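Uncharacterized protein (Enterococcus faecalis, PDB 3D3Y) is of unknown function but is related to the M16 metallopeptidases and may bind a metal ion. Local coordinates at residues S64-E69 / V110-E115; M92-D97 / Q104-A109; T335-I340 / E405-L410. All coordinates share one frame; numbering follows the deposited sequence.

Contact 1 (S64-E69 / V110-E115); sequences SERLAE and VDFLKE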
loop_
_atom_site.group_PDB
_atom_site.type_symbol
_atom_site.label_atom_id
_atom_site.label_comp_id
_atom_site.label_asym_id
_atom_site.label_seq_id
_atom_site.Cartn_x
_atom_site.Cartn_y
_atom_site.Cartn_z
ATOM N N SER A 64 -16.889 20.997 2.347
ATOM C CA SER A 64 -17.560 20.412 1.200
ATOM C C SER A 64 -18.223 21.474 0.293
ATOM O O SER A 64 -18.298 21.317 -0.918
ATOM C CB SER A 64 -18.496 19.284 1.632
ATOM O OG SER A 64 -19.692 19.802 2.089
ATOM N N GLU A 65 -18.605 22.597 0.875
ATOM C CA GLU A 65 -19.088 23.741 0.130
ATOM C C GLU A 65 -17.965 24.364 -0.732
ATOM O O GLU A 65 -18.211 24.793 -1.853
ATOM C CB GLU A 65 -19.659 24.738 1.137
ATOM C CG GLU A 65 -19.864 26.217 0.747
ATOM C CD GLU A 65 -20.239 27.065 2.006
ATOM O OE1 GLU A 65 -21.112 26.594 2.801
ATOM O OE2 GLU A 65 -19.664 28.168 2.221
ATOM N N ARG A 66 -16.742 24.416 -0.218
ATOM C CA ARG A 66 -15.612 24.864 -1.039
ATOM C C ARG A 66 -15.363 23.877 -2.207
ATOM O O ARG A 66 -15.161 24.295 -3.365
ATOM C CB ARG A 66 -14.361 24.988 -0.178
ATOM C CG ARG A 66 -13.117 25.426 -0.937
ATOM C CD ARG A 66 -13.382 26.682 -1.798
ATOM N NE ARG A 66 -12.140 27.183 -2.412
ATOM C CZ ARG A 66 -12.094 27.972 -3.485
ATOM N NH1 ARG A 66 -13.207 28.361 -4.074
ATOM N NH2 ARG A 66 -10.931 28.375 -3.959
ATOM N N LEU A 67 -15.394 22.576 -1.911
ATOM C CA LEU A 67 -15.260 21.554 -2.957
ATOM C C LEU A 67 -16.298 21.718 -4.086
ATOM O O LEU A 67 -16.003 21.525 -5.280
ATOM C CB LEU A 67 -15.303 20.142 -2.363
ATOM C CG LEU A 67 -14.098 19.805 -1.475
ATOM C CD1 LEU A 67 -14.388 18.493 -0.743
ATOM C CD2 LEU A 67 -12.816 19.717 -2.344
ATOM N N ALA A 68 -17.485 22.151 -3.699
ATOM C CA ALA A 68 -18.574 22.378 -4.635
ATOM C C ALA A 68 -18.290 23.640 -5.443
ATOM O O ALA A 68 -18.499 23.660 -6.656
ATOM C CB ALA A 68 -19.862 22.512 -3.863
ATOM N N GLU A 69 -17.767 24.686 -4.789
ATOM C CA GLU A 69 -17.334 25.891 -5.487
ATOM C C GLU A 69 -16.293 25.543 -6.518
ATOM O O GLU A 69 -16.238 26.188 -7.593
ATOM C CB GLU A 69 -16.692 26.909 -4.534
ATOM C CG GLU A 69 -17.632 27.824 -3.792
ATOM C CD GLU A 69 -16.886 28.673 -2.750
ATOM O OE1 GLU A 69 -15.655 28.931 -2.891
ATOM O OE2 GLU A 69 -17.547 29.053 -1.763
ATOM N N VAL A 110 -4.967 24.648 -6.547
ATOM C CA VAL A 110 -3.707 24.855 -5.812
ATOM C C VAL A 110 -3.935 25.716 -4.578
ATOM O O VAL A 110 -3.361 25.467 -3.539
ATOM C CB VAL A 110 -2.604 25.467 -6.692
ATOM C CG1 VAL A 110 -1.350 25.797 -5.883
ATOM C CG2 VAL A 110 -2.248 24.519 -7.829
ATOM N N ASP A 111 -4.775 26.732 -4.684
ATOM C CA ASP A 111 -5.126 27.524 -3.509
ATOM C C ASP A 111 -5.758 26.627 -2.444
ATOM O O ASP A 111 -5.457 26.750 -1.262
ATOM C CB ASP A 111 -6.063 28.690 -3.880
ATOM C CG ASP A 111 -6.472 29.535 -2.661
ATOM O OD1 ASP A 111 -5.630 30.321 -2.187
ATOM O OD2 ASP A 111 -7.632 29.430 -2.188
ATOM N N PHE A 112 -6.632 25.718 -2.861
ATOM C CA PHE A 112 -7.278 24.817 -1.886
ATOM C C PHE A 112 -6.265 23.900 -1.207
ATOM O O PHE A 112 -6.289 23.721 0.028
ATOM C CB PHE A 112 -8.349 23.965 -2.560
ATOM C CG PHE A 112 -9.073 23.055 -1.607
ATOM C CD1 PHE A 112 -10.019 23.572 -0.729
ATOM C CD2 PHE A 112 -8.803 21.692 -1.591
ATOM C CE1 PHE A 112 -10.711 22.719 0.162
ATOM C CE2 PHE A 112 -9.500 20.824 -0.722
ATOM C CZ PHE A 112 -10.451 21.344 0.158
ATOM N N LEU A 113 -5.373 23.320 -1.999
ATOM C CA LEU A 113 -4.241 22.590 -1.439
ATOM C C LEU A 113 -3.418 23.429 -0.458
ATOM O O LEU A 113 -2.982 22.933 0.596
ATOM C CB LEU A 113 -3.343 22.016 -2.532
ATOM C CG LEU A 113 -3.964 20.980 -3.480
ATOM C CD1 LEU A 113 -2.996 20.767 -4.605
ATOM C CD2 LEU A 113 -4.263 19.685 -2.705
ATOM N N LYS A 114 -3.167 24.696 -0.798
ATOM C CA LYS A 114 -2.369 25.528 0.090
ATOM C C LYS A 114 -3.062 25.650 1.457
ATOM O O LYS A 114 -2.380 25.657 2.526
ATOM C CB LYS A 114 -2.146 26.916 -0.529
ATOM C CG LYS A 114 -1.216 27.796 0.260
ATOM C CD LYS A 114 -1.043 29.156 -0.399
ATOM C CE LYS A 114 0.102 29.903 0.288
ATOM N NZ LYS A 114 0.148 31.372 -0.022
ATOM N N GLU A 115 -4.396 25.804 1.412
ATOM C CA GLU A 115 -5.224 25.897 2.627
ATOM C C GLU A 115 -5.110 24.625 3.445
ATOM O O GLU A 115 -4.778 24.661 4.660
ATOM C CB GLU A 115 -6.694 26.200 2.288
ATOM C CG GLU A 115 -6.964 27.669 1.818
ATOM C CD GLU A 115 -6.745 28.718 2.939
ATOM O OE1 GLU A 115 -6.856 28.383 4.149
ATOM O OE2 GLU A 115 -6.447 29.890 2.604
#
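An antiparallel helix pair on the outside of the N-terminal half of the chain is joined here: helix 60-69 lies against helix 105-118, which itself packs on strand 85-95. The short segment axes approach to 11.6 Å at their closest, with 162° between their directions. Side chains, chiefly those of Phe112, Arg66 and Leu67, make the contact. Phe112 extends its ring toward the other helix, its CG trans to the backbone N (chi1 -178°). Arg66 slides past it in the opposite direction, its methylene CG lying 3.6 Å from Phe112 CD1. Leu67 crosses the Phe112 side chain at about a right angle and brings CD2 to 3.8 Å from Phe112 CZ; Phe75 adds an edge-to-face ring contact. Beyond the ring, the bend at chi2 (50°) places the Arg66 guanidinium between two acids. Its NH1 donates to the anti lone pair of Glu69 OE1 at 2.8 Å, a short but bent bond with the acid tilted out of the guanidinium plane, while Arg66 NH2 stands 3.9 Å from Asp111 OD2, a long salt bridge with the guanidinium and carboxylate planes steeply inclined. One arginine thus plays two roles, its aliphatic stem covering the buried phenylalanine and its charged end linking both helices in a small ionic network. The nearer acid probably holds the guanidinium more firmly than distant Asp111, leaving apolar packing as the main cross-helix adhesion.

Contact 2 (M92-D97 / Q104-A109); sequences MNIVND and QVLAEA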
loop_
_atom_site.group_PDB
_atom_site.type_symbol
_atom_site.label_atom_id
_atom_site.label_comp_id
_atom_site.label_asym_id
_atom_site.label_seq_id
_atom_site.Cartn_x
_atom_site.Cartn_y
_atom_site.Cartn_z
HETATM N N MSE A 92 -6.627 14.894 -5.270
HETATM C CA MSE A 92 -7.737 15.684 -5.770
HETATM C C MSE A 92 -8.008 15.319 -7.216
HETATM O O MSE A 92 -7.075 15.013 -7.985
HETATM C CB MSE A 92 -7.421 17.171 -5.745
HETATM C CG MSE A 92 -7.565 17.845 -4.437
HETATM SE SE MSE A 92 -7.349 19.780 -4.641
HETATM C CE MSE A 92 -9.107 20.371 -5.060
ATOM N N ASN A 93 -9.283 15.380 -7.582
ATOM C CA ASN A 93 -9.756 15.231 -8.972
ATOM C C ASN A 93 -10.622 16.476 -9.245
ATOM O O ASN A 93 -11.511 16.821 -8.444
ATOM C CB ASN A 93 -10.562 13.929 -9.110
ATOM C CG ASN A 93 -10.808 13.497 -10.579
ATOM O OD1 ASN A 93 -11.855 12.887 -10.889
ATOM N ND2 ASN A 93 -9.852 13.767 -11.464
ATOM N N ILE A 94 -10.318 17.183 -10.325
ATOM C CA ILE A 94 -11.047 18.388 -10.734
ATOM C C ILE A 94 -11.370 18.330 -12.213
ATOM O O ILE A 94 -10.631 17.716 -13.008
ATOM C CB ILE A 94 -10.208 19.662 -10.462
ATOM C CG1 ILE A 94 -8.907 19.627 -11.282
ATOM C CG2 ILE A 94 -9.881 19.740 -8.986
ATOM C CD1 ILE A 94 -7.974 20.776 -11.004
ATOM N N VAL A 95 -12.469 18.970 -12.596
ATOM C CA VAL A 95 -12.859 19.021 -13.997
ATOM C C VAL A 95 -11.928 20.007 -14.692
ATOM O O VAL A 95 -11.601 21.033 -14.123
ATOM C CB VAL A 95 -14.312 19.502 -14.168
ATOM C CG1 VAL A 95 -14.647 19.613 -15.623
ATOM C CG2 VAL A 95 -15.335 18.573 -13.448
ATOM N N ASN A 96 -11.487 19.684 -15.901
ATOM C CA ASN A 96 -10.590 20.571 -16.685
ATOM C C ASN A 96 -11.324 21.862 -17.101
ATOM O O ASN A 96 -12.538 21.827 -17.373
ATOM C CB ASN A 96 -10.064 19.798 -17.894
ATOM C CG ASN A 96 -8.960 20.535 -18.640
ATOM O OD1 ASN A 96 -9.211 21.572 -19.254
ATOM N ND2 ASN A 96 -7.723 19.998 -18.581
ATOM N N ASP A 97 -10.610 22.995 -17.136
ATOM C CA ASP A 97 -11.189 24.293 -17.589
ATOM C C ASP A 97 -11.936 24.201 -18.918
ATOM O O ASP A 97 -12.874 24.963 -19.161
ATOM C CB ASP A 97 -10.117 25.389 -17.743
ATOM C CG ASP A 97 -9.622 25.926 -16.413
ATOM O OD1 ASP A 97 -10.451 26.266 -15.518
ATOM O OD2 ASP A 97 -8.382 26.019 -16.268
ATOM N N GLN A 104 -10.887 29.112 -13.358
ATOM C CA GLN A 104 -9.431 29.060 -13.318
ATOM C C GLN A 104 -9.080 27.863 -12.449
ATOM O O GLN A 104 -8.406 28.002 -11.432
ATOM C CB GLN A 104 -8.845 30.335 -12.720
ATOM C CG GLN A 104 -8.780 31.502 -13.674
ATOM C CD GLN A 104 -8.071 31.160 -14.969
ATOM O OE1 GLN A 104 -7.118 30.370 -14.984
ATOM N NE2 GLN A 104 -8.538 31.744 -16.067
ATOM N N VAL A 105 -9.549 26.690 -12.871
ATOM C CA VAL A 105 -9.624 25.538 -11.980
ATOM C C VAL A 105 -8.281 25.145 -11.351
ATOM O O VAL A 105 -8.226 24.769 -10.183
ATOM C CB VAL A 105 -10.307 24.312 -12.655
ATOM C CG1 VAL A 105 -9.335 23.615 -13.623
ATOM C CG2 VAL A 105 -10.807 23.324 -11.577
ATOM N N LEU A 106 -7.196 25.249 -12.113
ATOM C CA LEU A 106 -5.900 24.849 -11.617
ATOM C C LEU A 106 -5.448 25.786 -10.513
ATOM O O LEU A 106 -5.049 25.324 -9.438
ATOM C CB LEU A 106 -4.875 24.791 -12.748
ATOM C CG LEU A 106 -5.070 23.638 -13.738
ATOM C CD1 LEU A 106 -4.176 23.846 -14.956
ATOM C CD2 LEU A 106 -4.807 22.303 -13.064
ATOM N N ALA A 107 -5.565 27.089 -10.761
ATOM C CA ALA A 107 -5.243 28.088 -9.738
ATOM C C ALA A 107 -6.085 27.909 -8.477
ATOM O O ALA A 107 -5.576 28.005 -7.357
ATOM C CB ALA A 107 -5.368 29.509 -10.286
ATOM N N GLU A 108 -7.365 27.621 -8.675
ATOM C CA GLU A 108 -8.293 27.460 -7.567
ATOM C C GLU A 108 -8.000 26.173 -6.770
ATOM O O GLU A 108 -8.009 26.179 -5.523
ATOM C CB GLU A 108 -9.726 27.539 -8.083
ATOM C CG GLU A 108 -10.064 28.955 -8.631
ATOM C CD GLU A 108 -11.421 29.042 -9.305
ATOM O OE1 GLU A 108 -11.511 28.770 -10.539
ATOM O OE2 GLU A 108 -12.375 29.428 -8.611
ATOM N N ALA A 109 -7.661 25.093 -7.470
ATOM C CA ALA A 109 -7.278 23.856 -6.762
ATOM C C ALA A 109 -5.986 24.013 -5.970
ATOM O O ALA A 109 -5.905 23.546 -4.837
ATOM C CB ALA A 109 -7.218 22.623 -7.736
HETATM O O HOH W 1 -6.811 27.201 -14.515
#
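Ile94 and Val105 bring together the end of strand 85-95 and the start of helix 105-118. The apolar part centres on Ile94 CD1, which rests 3.8 Å from Ala109 CB and 3.9 Å from Val105 CG2. Ile94 points to the helix, and its CG1, set between the backbone N and the carbonyl carbon (chi1 62°), puts CD1 among Val105, Leu106 and Ala109. Two residues earlier on the strand, the selenomethionine Met92 bends at chi3 and lays CE 4.0 Å from Ala109 CB. Val105 also packs CG1 on the backbone, 3.5 Å from Val95 O.

The polar part gathers at the first turn of the helix. Val105 N donates to Asp97 OD1 at 2.8 Å, almost straight at 175°, on the syn lone pair; the same oxygen is hydrogen-bonded to Ser103 OG. The other oxygen, Asp97 OD2, accepts a hydrogen bond from a water at 2.6 Å, and that water in turn accepts from Leu106 N. Both carboxylate oxygens therefore serve the helix start, where negative charge should suit the positive end of the helix dipole. At the N-cap position, the backbone N-H of Gln104 donates to Glu108 OE1 (N to OE1 2.9 Å), which is also hydrogen-bonded to Tyr71 OH.

A strand leading through a short loop into a helix that runs back over it, at 151° here, is characteristic of layered alpha/beta folds.

Contact 3 (T335-I340 / E405-L410); sequences TELENI and EVAKRL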
loop_
_atom_site.group_PDB
_atom_site.type_symbol
_atom_site.label_atom_id
_atom_site.label_comp_id
_atom_site.label_asym_id
_atom_site.label_seq_id
_atom_site.Cartn_x
_atom_site.Cartn_y
_atom_site.Cartn_z
ATOM N N THR A 335 4.020 -30.233 0.567
ATOM C CA THR A 335 3.991 -31.143 -0.594
ATOM C C THR A 335 3.801 -30.417 -1.917
ATOM O O THR A 335 4.517 -30.697 -2.895
ATOM C CB THR A 335 2.922 -32.217 -0.412
ATOM O OG1 THR A 335 3.306 -32.999 0.721
ATOM C CG2 THR A 335 2.857 -33.132 -1.645
ATOM N N GLU A 336 2.846 -29.491 -1.947
ATOM C CA GLU A 336 2.636 -28.698 -3.155
ATOM C C GLU A 336 3.840 -27.837 -3.494
ATOM O O GLU A 336 4.175 -27.690 -4.654
ATOM C CB GLU A 336 1.360 -27.854 -3.068
ATOM C CG GLU A 336 0.064 -28.718 -3.016
ATOM C CD GLU A 336 0.033 -29.799 -4.095
ATOM O OE1 GLU A 336 0.540 -29.567 -5.215
ATOM O OE2 GLU A 336 -0.496 -30.893 -3.840
ATOM N N LEU A 337 4.506 -27.283 -2.487
ATOM C CA LEU A 337 5.716 -26.517 -2.758
ATOM C C LEU A 337 6.826 -27.396 -3.360
ATOM O O LEU A 337 7.489 -27.017 -4.333
ATOM C CB LEU A 337 6.182 -25.770 -1.500
ATOM C CG LEU A 337 7.498 -24.979 -1.595
ATOM C CD1 LEU A 337 7.433 -23.964 -2.794
ATOM C CD2 LEU A 337 7.722 -24.239 -0.247
ATOM N N GLU A 338 7.019 -28.578 -2.793
ATOM C CA GLU A 338 7.960 -29.522 -3.349
ATOM C C GLU A 338 7.617 -29.898 -4.797
ATOM O O GLU A 338 8.516 -30.028 -5.645
ATOM C CB GLU A 338 8.041 -30.761 -2.469
ATOM C CG GLU A 338 8.762 -30.466 -1.132
ATOM C CD GLU A 338 10.146 -29.791 -1.347
ATOM O OE1 GLU A 338 10.944 -30.303 -2.174
ATOM O OE2 GLU A 338 10.407 -28.739 -0.693
ATOM N N ASN A 339 6.324 -30.055 -5.079
ATOM C CA ASN A 339 5.901 -30.381 -6.427
ATOM C C ASN A 339 6.307 -29.315 -7.422
ATOM O O ASN A 339 6.761 -29.636 -8.520
ATOM C CB ASN A 339 4.390 -30.615 -6.486
ATOM C CG ASN A 339 4.003 -31.968 -5.926
ATOM O OD1 ASN A 339 4.851 -32.868 -5.798
ATOM N ND2 ASN A 339 2.711 -32.142 -5.627
ATOM N N ILE A 340 6.123 -28.048 -7.050
ATOM C CA ILE A 340 6.611 -26.951 -7.899
ATOM C C ILE A 340 8.143 -27.021 -7.999
ATOM O O ILE A 340 8.693 -26.923 -9.087
ATOM C CB ILE A 340 6.160 -25.569 -7.377
ATOM C CG1 ILE A 340 4.595 -25.486 -7.380
ATOM C CG2 ILE A 340 6.823 -24.457 -8.201
ATOM C CD1 ILE A 340 4.041 -24.250 -6.624
ATOM N N GLU A 405 13.223 -22.509 -9.884
ATOM C CA GLU A 405 14.238 -21.716 -9.156
ATOM C C GLU A 405 13.624 -20.765 -8.079
ATOM O O GLU A 405 14.139 -20.682 -6.957
ATOM C CB GLU A 405 15.147 -20.958 -10.144
ATOM C CG GLU A 405 16.224 -20.081 -9.518
ATOM C CD GLU A 405 17.200 -20.867 -8.645
ATOM O OE1 GLU A 405 17.411 -22.086 -8.899
ATOM O OE2 GLU A 405 17.758 -20.246 -7.700
ATOM N N VAL A 406 12.553 -20.055 -8.414
ATOM C CA VAL A 406 11.827 -19.228 -7.438
ATOM C C VAL A 406 11.394 -20.135 -6.264
ATOM O O VAL A 406 11.600 -19.800 -5.089
ATOM C CB VAL A 406 10.589 -18.526 -8.099
ATOM C CG1 VAL A 406 9.601 -17.972 -7.045
ATOM C CG2 VAL A 406 11.079 -17.410 -9.038
ATOM N N ALA A 407 10.839 -21.299 -6.591
ATOM C CA ALA A 407 10.364 -22.238 -5.542
ATOM C C ALA A 407 11.510 -22.711 -4.635
ATOM O O ALA A 407 11.339 -22.846 -3.405
ATOM C CB ALA A 407 9.668 -23.424 -6.184
ATOM N N LYS A 408 12.683 -22.956 -5.226
ATOM C CA LYS A 408 13.853 -23.374 -4.438
ATOM C C LYS A 408 14.399 -22.245 -3.566
ATOM O O LYS A 408 14.923 -22.500 -2.480
ATOM C CB LYS A 408 14.967 -23.940 -5.339
ATOM C CG LYS A 408 14.651 -25.336 -5.898
ATOM C CD LYS A 408 15.643 -25.735 -7.007
ATOM C CE LYS A 408 15.233 -27.068 -7.639
ATOM N NZ LYS A 408 16.002 -27.291 -8.911
ATOM N N ARG A 409 14.287 -21.005 -4.041
ATOM C CA ARG A 409 14.747 -19.829 -3.264
ATOM C C ARG A 409 13.891 -19.537 -2.047
ATOM O O ARG A 409 14.371 -19.007 -1.052
ATOM C CB ARG A 409 14.731 -18.595 -4.148
ATOM C CG ARG A 409 15.903 -18.567 -5.072
ATOM C CD ARG A 409 15.810 -17.414 -6.056
ATOM N NE ARG A 409 16.927 -17.490 -7.005
ATOM C CZ ARG A 409 17.756 -16.486 -7.274
ATOM N NH1 ARG A 409 17.598 -15.307 -6.671
ATOM N NH2 ARG A 409 18.737 -16.673 -8.152
ATOM N N LEU A 410 12.607 -19.853 -2.161
ATOM C CA LEU A 410 11.631 -19.667 -1.099
ATOM C C LEU A 410 12.118 -20.338 0.143
ATOM O O LEU A 410 12.566 -21.474 0.078
ATOM C CB LEU A 410 10.329 -20.353 -1.492
ATOM C CG LEU A 410 9.074 -19.610 -1.126
ATOM C CD1 LEU A 410 9.012 -18.491 -2.140
ATOM C CD2 LEU A 410 7.849 -20.486 -1.265
#
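This is a small, fully apolar contact between two helices in the C-terminal half of the chain, where helix 326-341 meets the last turn of helix 400-409 just before strand 411-421 begins. All four residues that touch are buried, yet they bury little surface between them, 169 Å² with both sides summed. The closest approach is Ile340 CG2 to Ala407 CB, 3.6 Å, and the backbones are nearest at the same pair, with CA of Ile340 6.5 Å from CA of Ala407. Alanine's short side chain is compatible with so near an approach. The branch that Ile340 offers is CG2, anti to the backbone N, while CG1 is turned anti to the carbonyl carbon (chi1 -61°).

A turn earlier, Leu337 turns its CB to the other segment and brings its forked end to Ala407 and Leu410. Its CD1 lies 4.1 Å from Ala407 CB and 3.8 Å from Leu410 CD2, so this one methyl touches both residues. Leu410 CD2 also lies 3.9 Å from Leu337 CD2 and thus packs against both methyls of the fork. Helix, strand and sheet come together here: Leu410 is the first residue to leave the helical backbone, and Tyr261 of strand 255-262 touches both Leu337 and Leu410. This is consistent with a helical layer against the mixed sheet, as in M16-type domains.

Helix 272-284 contributes to the same core, with Phe278 on Ala407 and Phe282 on Ile340. A polar tie comes from just beyond the segment 335-340: Arg341 donates through NE to the carbonyl oxygen of Ala407. Glu338 OE2 forms a salt bridge with NH1 of that arginine and probably helps position it.

Contacts 1 and 2 share helix 105-118 and lie side by side, their centres about 10 Å apart, whereas contact 3 sits across the chain's centre, its own centre about 53 Å from that of contact 1 and about 51 Å from that of contact 2. The first two meet through the selenomethionine: Met92 SE lies 3.6 Å from Leu113 CD2, and Met92 CE 3.7 Å from Phe112 CD2. Along the chain, contact 2 is nested within the loop that contact 1 closes, and contact 3 follows both. An acetate ion, probably from the crystallisation liquor, lies about 4 Å from the side chain of Leu67 in contact 1. Contact 3 lies by the mixed sheet that holds strands 255-262 and 411-421. No active site is identified among these residues.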